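Long-range contact in fructosyl amine:oxygen oxidoreductase (Neosartorya fumigata, PDB 4WCT), which oxidatively deglycates fructosyl amines, using molecular oxygen and a bound FAD cofactor: residues T115-H129 and N274-E288. Sequence-based numbering, arbitrary orientation. Where two conformers were deposited one is given.
Sequences TGFIISGHTPALIDH and NLPVLFNIAKGFFME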
loop_
_atom_site.group_PDB
_atom_site.type_symbol
_atom_site.label_atom_id
_atom_site.label_comp_id
_atom_site.label_asym_id
_atom_site.label_seq_id
_atom_site.Cartn_x
_atom_site.Cartn_y
_atom_site.Cartn_z
ATOM N N THR A 115 -6.665 13.699 -10.882
ATOM C CA THR A 115 -7.353 13.435 -12.130
ATOM C C THR A 115 -8.750 12.811 -11.943
ATOM O O THR A 115 -9.476 12.606 -12.939
ATOM C CB THR A 115 -6.540 12.506 -13.005
ATOM O OG1 THR A 115 -6.313 11.276 -12.317
ATOM C CG2 THR A 115 -5.217 13.094 -13.406
ATOM N N GLY A 116 -9.050 12.385 -10.718
ATOM C CA GLY A 116 -10.328 11.768 -10.406
ATOM C C GLY A 116 -10.236 10.259 -10.335
ATOM O O GLY A 116 -9.172 9.679 -10.579
ATOM N N PHE A 117 -11.358 9.621 -10.013
ATOM C CA PHE A 117 -11.370 8.189 -9.691
ATOM C C PHE A 117 -12.729 7.631 -10.036
ATOM O O PHE A 117 -13.762 8.211 -9.665
ATOM C CB PHE A 117 -11.083 8.015 -8.190
ATOM C CG PHE A 117 -11.242 6.612 -7.658
ATOM C CD1 PHE A 117 -10.385 5.595 -8.034
ATOM C CD2 PHE A 117 -12.287 6.303 -6.800
ATOM C CE1 PHE A 117 -10.482 4.324 -7.464
ATOM C CE2 PHE A 117 -12.395 5.039 -6.241
ATOM C CZ PHE A 117 -11.480 4.052 -6.572
ATOM N N ILE A 118 -12.736 6.543 -10.808
ATOM C CA ILE A 118 -13.976 5.888 -11.208
ATOM C C ILE A 118 -14.020 4.541 -10.488
ATOM O O ILE A 118 -13.076 3.738 -10.593
ATOM C CB ILE A 118 -14.024 5.627 -12.738
ATOM C CG1 ILE A 118 -13.987 6.928 -13.534
ATOM C CG2 ILE A 118 -15.250 4.811 -13.106
ATOM C CD1 ILE A 118 -13.615 6.708 -14.994
ATOM N N ILE A 119 -15.114 4.293 -9.761
ATOM C CA ILE A 119 -15.360 2.989 -9.169
ATOM C C ILE A 119 -16.562 2.318 -9.807
ATOM O O ILE A 119 -17.565 2.963 -10.063
ATOM C CB ILE A 119 -15.534 3.101 -7.640
ATOM C CG1 ILE A 119 -15.608 1.722 -6.999
ATOM C CG2 ILE A 119 -16.718 3.964 -7.285
ATOM C CD1 ILE A 119 -15.404 1.735 -5.506
ATOM N N SER A 120 -16.397 1.058 -10.188
ATOM C CA SER A 120 -17.383 0.390 -11.035
ATOM C C SER A 120 -17.445 -1.120 -10.745
ATOM O O SER A 120 -16.525 -1.701 -10.138
ATOM C CB SER A 120 -17.051 0.622 -12.503
ATOM O OG SER A 120 -15.757 0.087 -12.813
ATOM N N GLY A 121 -18.499 -1.746 -11.244
ATOM C CA GLY A 121 -18.623 -3.203 -11.251
ATOM C C GLY A 121 -19.486 -3.626 -12.408
ATOM O O GLY A 121 -20.089 -2.767 -13.067
ATOM N N HIS A 122 -19.547 -4.927 -12.696
ATOM C CA HIS A 122 -20.203 -5.400 -13.922
ATOM C C HIS A 122 -21.332 -6.424 -13.675
ATOM O O HIS A 122 -21.804 -7.037 -14.612
ATOM C CB HIS A 122 -19.178 -5.930 -14.938
ATOM C CG HIS A 122 -18.396 -7.095 -14.432
ATOM N ND1 HIS A 122 -17.425 -6.951 -13.472
ATOM C CD2 HIS A 122 -18.581 -8.434 -14.580
ATOM C CE1 HIS A 122 -17.060 -8.138 -13.029
ATOM N NE2 HIS A 122 -17.688 -9.056 -13.741
ATOM N N THR A 123 -21.702 -6.612 -12.428
ATOM C CA THR A 123 -22.899 -7.358 -12.056
ATOM C C THR A 123 -23.746 -6.493 -11.145
ATOM O O THR A 123 -23.249 -5.639 -10.424
ATOM C CB THR A 123 -22.575 -8.676 -11.319
ATOM O OG1 THR A 123 -22.111 -8.407 -9.987
ATOM C CG2 THR A 123 -21.582 -9.512 -12.080
ATOM N N PRO A 124 -25.045 -6.789 -11.072
ATOM C CA PRO A 124 -25.878 -6.017 -10.163
ATOM C C PRO A 124 -25.421 -6.092 -8.714
ATOM O O PRO A 124 -25.464 -5.078 -8.015
ATOM C CB PRO A 124 -27.278 -6.647 -10.349
ATOM C CG PRO A 124 -27.250 -7.196 -11.741
ATOM C CD PRO A 124 -25.828 -7.605 -12.020
ATOM N N ALA A 125 -24.960 -7.259 -8.265
ATOM C CA ALA A 125 -24.496 -7.385 -6.901
ATOM C C ALA A 125 -23.278 -6.506 -6.629
ATOM O O ALA A 125 -23.165 -5.934 -5.551
ATOM C CB ALA A 125 -24.181 -8.833 -6.572
ATOM N N LEU A 126 -22.313 -6.476 -7.560
ATOM C CA LEU A 126 -21.133 -5.656 -7.347
ATOM C C LEU A 126 -21.542 -4.181 -7.335
ATOM O O LEU A 126 -21.023 -3.383 -6.552
ATOM C CB LEU A 126 -20.111 -5.900 -8.475
ATOM C CG LEU A 126 -19.398 -7.256 -8.451
ATOM C CD1 LEU A 126 -18.679 -7.539 -9.760
ATOM C CD2 LEU A 126 -18.457 -7.381 -7.264
ATOM N N ILE A 127 -22.364 -3.806 -8.309
ATOM C CA ILE A 127 -22.842 -2.408 -8.434
ATOM C C ILE A 127 -23.609 -1.952 -7.183
ATOM O O ILE A 127 -23.347 -0.880 -6.679
ATOM C CB ILE A 127 -23.695 -2.229 -9.705
ATOM C CG1 ILE A 127 -22.820 -2.463 -10.928
ATOM C CG2 ILE A 127 -24.257 -0.812 -9.836
ATOM C CD1 ILE A 127 -23.616 -2.866 -12.142
ATOM N N ASP A 128 -24.416 -2.834 -6.596
ATOM C CA ASP A 128 -25.168 -2.568 -5.342
ATOM C C ASP A 128 -24.232 -2.385 -4.155
ATOM O O ASP A 128 -24.428 -1.545 -3.297
ATOM C CB ASP A 128 -26.071 -3.766 -5.014
ATOM C CG ASP A 128 -27.394 -3.741 -5.765
ATOM O OD1 ASP A 128 -27.499 -3.034 -6.786
ATOM O OD2 ASP A 128 -28.307 -4.507 -5.375
ATOM N N HIS A 129 -23.195 -3.203 -4.118
ATOM C CA HIS A 129 -22.196 -3.095 -3.085
ATOM C C HIS A 129 -21.518 -1.728 -3.109
ATOM O O HIS A 129 -21.275 -1.079 -2.071
ATOM C CB HIS A 129 -21.184 -4.209 -3.261
ATOM C CG HIS A 129 -20.046 -4.141 -2.300
ATOM N ND1 HIS A 129 -20.194 -4.413 -0.959
ATOM C CD2 HIS A 129 -18.733 -3.865 -2.485
ATOM C CE1 HIS A 129 -19.016 -4.333 -0.363
ATOM N NE2 HIS A 129 -18.123 -3.962 -1.258
ATOM N N ASN A 274 -3.688 12.864 -18.132
ATOM C CA ASN A 274 -4.643 13.434 -17.203
ATOM C C ASN A 274 -5.858 12.531 -16.960
ATOM O O ASN A 274 -6.987 13.021 -16.794
ATOM C CB ASN A 274 -5.128 14.794 -17.711
ATOM C CG ASN A 274 -5.497 15.736 -16.586
ATOM O OD1 ASN A 274 -4.921 15.677 -15.505
ATOM N ND2 ASN A 274 -6.451 16.618 -16.840
ATOM N N LEU A 275 -5.618 11.228 -16.853
ATOM C CA LEU A 275 -6.680 10.259 -16.839
ATOM C C LEU A 275 -7.186 9.995 -15.424
ATOM O O LEU A 275 -6.380 9.758 -14.530
ATOM C CB LEU A 275 -6.175 8.936 -17.433
ATOM C CG LEU A 275 -5.664 8.951 -18.884
ATOM C CD1 LEU A 275 -5.291 7.556 -19.333
ATOM C CD2 LEU A 275 -6.677 9.574 -19.842
ATOM N N PRO A 276 -8.506 9.997 -15.227
ATOM C CA PRO A 276 -8.966 9.482 -13.950
ATOM C C PRO A 276 -8.576 8.011 -13.805
ATOM O O PRO A 276 -8.476 7.278 -14.802
ATOM C CB PRO A 276 -10.472 9.621 -14.023
ATOM C CG PRO A 276 -10.783 9.599 -15.472
ATOM C CD PRO A 276 -9.621 10.267 -16.147
ATOM N N VAL A 277 -8.388 7.570 -12.566
ATOM C CA VAL A 277 -8.182 6.137 -12.318
ATOM C C VAL A 277 -9.460 5.418 -12.706
ATOM O O VAL A 277 -10.538 5.856 -12.319
ATOM C CB VAL A 277 -7.867 5.902 -10.834
ATOM C CG1 VAL A 277 -7.722 4.415 -10.517
ATOM C CG2 VAL A 277 -6.598 6.665 -10.439
ATOM N N LEU A 278 -9.352 4.318 -13.456
ATOM C CA LEU A 278 -10.521 3.494 -13.719
ATOM C C LEU A 278 -10.384 2.176 -12.965
ATOM O O LEU A 278 -9.477 1.396 -13.274
ATOM C CB LEU A 278 -10.636 3.217 -15.207
ATOM C CG LEU A 278 -11.709 2.223 -15.639
ATOM C CD1 LEU A 278 -13.122 2.761 -15.394
ATOM C CD2 LEU A 278 -11.541 1.903 -17.110
ATOM N N PHE A 279 -11.333 1.897 -12.072
ATOM C CA PHE A 279 -11.307 0.724 -11.194
ATOM C C PHE A 279 -12.640 -0.021 -11.269
ATOM O O PHE A 279 -13.678 0.557 -11.008
ATOM C CB PHE A 279 -11.046 1.206 -9.764
ATOM C CG PHE A 279 -11.033 0.111 -8.722
ATOM C CD1 PHE A 279 -10.497 -1.139 -8.988
ATOM C CD2 PHE A 279 -11.476 0.389 -7.452
ATOM C CE1 PHE A 279 -10.343 -2.087 -7.968
ATOM C CE2 PHE A 279 -11.349 -0.551 -6.425
ATOM C CZ PHE A 279 -10.752 -1.772 -6.681
ATOM N N ASN A 280 -12.591 -1.293 -11.640
ATOM C CA ASN A 280 -13.691 -2.222 -11.466
ATOM C C ASN A 280 -13.325 -3.184 -10.339
ATOM O O ASN A 280 -12.280 -3.868 -10.395
ATOM C CB ASN A 280 -13.961 -2.977 -12.777
ATOM C CG ASN A 280 -15.008 -4.057 -12.628
ATOM O OD1 ASN A 280 -15.061 -4.746 -11.617
ATOM N ND2 ASN A 280 -15.743 -4.314 -13.685
ATOM N N ILE A 281 -14.123 -3.160 -9.281
ATOM C CA ILE A 281 -13.767 -3.832 -8.026
ATOM C C ILE A 281 -13.646 -5.346 -8.148
ATOM O O ILE A 281 -13.152 -5.994 -7.229
ATOM C CB ILE A 281 -14.755 -3.491 -6.893
ATOM C CG1 ILE A 281 -16.141 -4.066 -7.201
ATOM C CG2 ILE A 281 -14.774 -1.992 -6.649
ATOM C CD1 ILE A 281 -17.068 -3.996 -5.995
ATOM N N ALA A 282 -14.062 -5.928 -9.262
ATOM C CA ALA A 282 -13.885 -7.362 -9.460
ATOM C C ALA A 282 -13.118 -7.682 -10.720
ATOM O O ALA A 282 -13.142 -8.826 -11.167
ATOM C CB ALA A 282 -15.225 -8.089 -9.451
ATOM N N LYS A 283 -12.434 -6.687 -11.308
ATOM C CA LYS A 283 -11.624 -6.932 -12.504
ATOM C C LYS A 283 -10.244 -6.301 -12.416
ATOM O O LYS A 283 -9.233 -6.973 -12.607
ATOM C CB LYS A 283 -12.305 -6.497 -13.790
ATOM C CG LYS A 283 -13.468 -7.408 -14.164
ATOM C CD LYS A 283 -13.842 -7.215 -15.632
ATOM C CE LYS A 283 -15.017 -8.095 -16.020
ATOM N NZ LYS A 283 -14.543 -9.450 -16.315
ATOM N N GLY A 284 -10.188 -5.035 -12.077
ATOM C CA GLY A 284 -8.865 -4.402 -11.911
ATOM C C GLY A 284 -8.904 -2.904 -12.091
ATOM O O GLY A 284 -9.972 -2.305 -12.202
ATOM N N PHE A 285 -7.723 -2.336 -12.278
ATOM C CA PHE A 285 -7.609 -0.930 -12.571
ATOM C C PHE A 285 -6.404 -0.652 -13.440
ATOM O O PHE A 285 -5.482 -1.450 -13.509
ATOM C CB PHE A 285 -7.584 -0.077 -11.295
ATOM C CG PHE A 285 -6.483 -0.423 -10.316
ATOM C CD1 PHE A 285 -6.767 -1.218 -9.211
ATOM C CD2 PHE A 285 -5.236 0.152 -10.417
ATOM C CE1 PHE A 285 -5.781 -1.497 -8.261
ATOM C CE2 PHE A 285 -4.248 -0.139 -9.482
ATOM C CZ PHE A 285 -4.532 -0.944 -8.392
ATOM N N PHE A 286 -6.388 0.528 -14.056
ATOM C CA PHE A 286 -5.175 0.989 -14.738
ATOM C C PHE A 286 -4.948 2.438 -14.476
ATOM O O PHE A 286 -5.888 3.160 -14.127
ATOM C CB PHE A 286 -5.204 0.724 -16.249
ATOM C CG PHE A 286 -5.836 1.828 -17.068
ATOM C CD1 PHE A 286 -5.040 2.773 -17.702
ATOM C CD2 PHE A 286 -7.179 1.858 -17.279
ATOM C CE1 PHE A 286 -5.611 3.734 -18.519
ATOM C CE2 PHE A 286 -7.770 2.830 -18.070
ATOM C CZ PHE A 286 -6.985 3.795 -18.658
ATOM N N MET A 287 -3.680 2.848 -14.603
ATOM C CA MET A 287 -3.338 4.257 -14.470
ATOM C C MET A 287 -2.556 4.742 -15.678
ATOM O O MET A 287 -2.042 3.976 -16.475
ATOM C CB MET A 287 -2.612 4.587 -13.151
ATOM C CG MET A 287 -3.590 4.844 -12.002
ATOM S SD MET A 287 -3.059 4.834 -10.279
ATOM C CE MET A 287 -2.924 3.080 -9.950
ATOM N N GLU A 288 -2.537 6.051 -15.846
ATOM C CA GLU A 288 -1.993 6.569 -17.071
ATOM C C GLU A 288 -0.503 6.232 -17.223
ATOM O O GLU A 288 0.243 6.095 -16.247
ATOM C CB GLU A 288 -2.282 8.054 -17.233
ATOM C CG GLU A 288 -1.453 8.966 -16.371
ATOM C CD GLU A 288 -1.878 10.419 -16.509
ATOM O OE1 GLU A 288 -1.181 11.173 -17.192
ATOM O OE2 GLU A 288 -2.934 10.788 -15.942
HETATM O O HOH W 1 -8.867 14.014 -15.335
#
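Strand 117-121 and strand 277-280 pair in parallel within a mixed beta sheet of this FAD-dependent oxidoreductase, with Phe117 beside Val277 and Ser120 beside Asn280. Val277 N donates to Gly116 O at one end and Ile281 N to Ser120 O at the other; between them Ile118 N donates to Val277 O and Phe279 N to Ile118 O. The other edge of strand 117-121 pairs antiparallel with strand 168-172, while 277-280 turns back into strand 284-287.

Two hydroxyls reinforce the pairing. Thr115 OG1 donates to Leu275 O at 2.7 Å. Ser120 OG, set between its own N and carbonyl carbon (chi1 61°), donates to Phe279 O at 2.8 Å from above the carbonyl plane. Ser120 N reaches the same oxygen only weakly. Water 1 links Thr115 O to Asn274 O.

Apolar contacts line both faces. On one, the edge of the Phe117 ring meets Val277 CB, and its CZ lies 3.8 Å from Phe279 CD2. Ile73 touches Phe117 and Val277 here, and the Val277 side chain is about 7 Å from FAD. On the other, Ile118 CG2 packs on Leu278 CD1. Past the strands, Leu126 CD1 presses on Ala282 CB at 3.5 Å.

Asn280 OD1 accepts from Ala282 N in an Asx turn, which holds the amide in place. Asn280 ND2 gives a nearly straight bond (169°) to His122 ND1. Lys283 NZ forms a salt bridge with Asp338 OD2, and Lys283 CE sits over the His122 ring, 3.6 Å from its centroid.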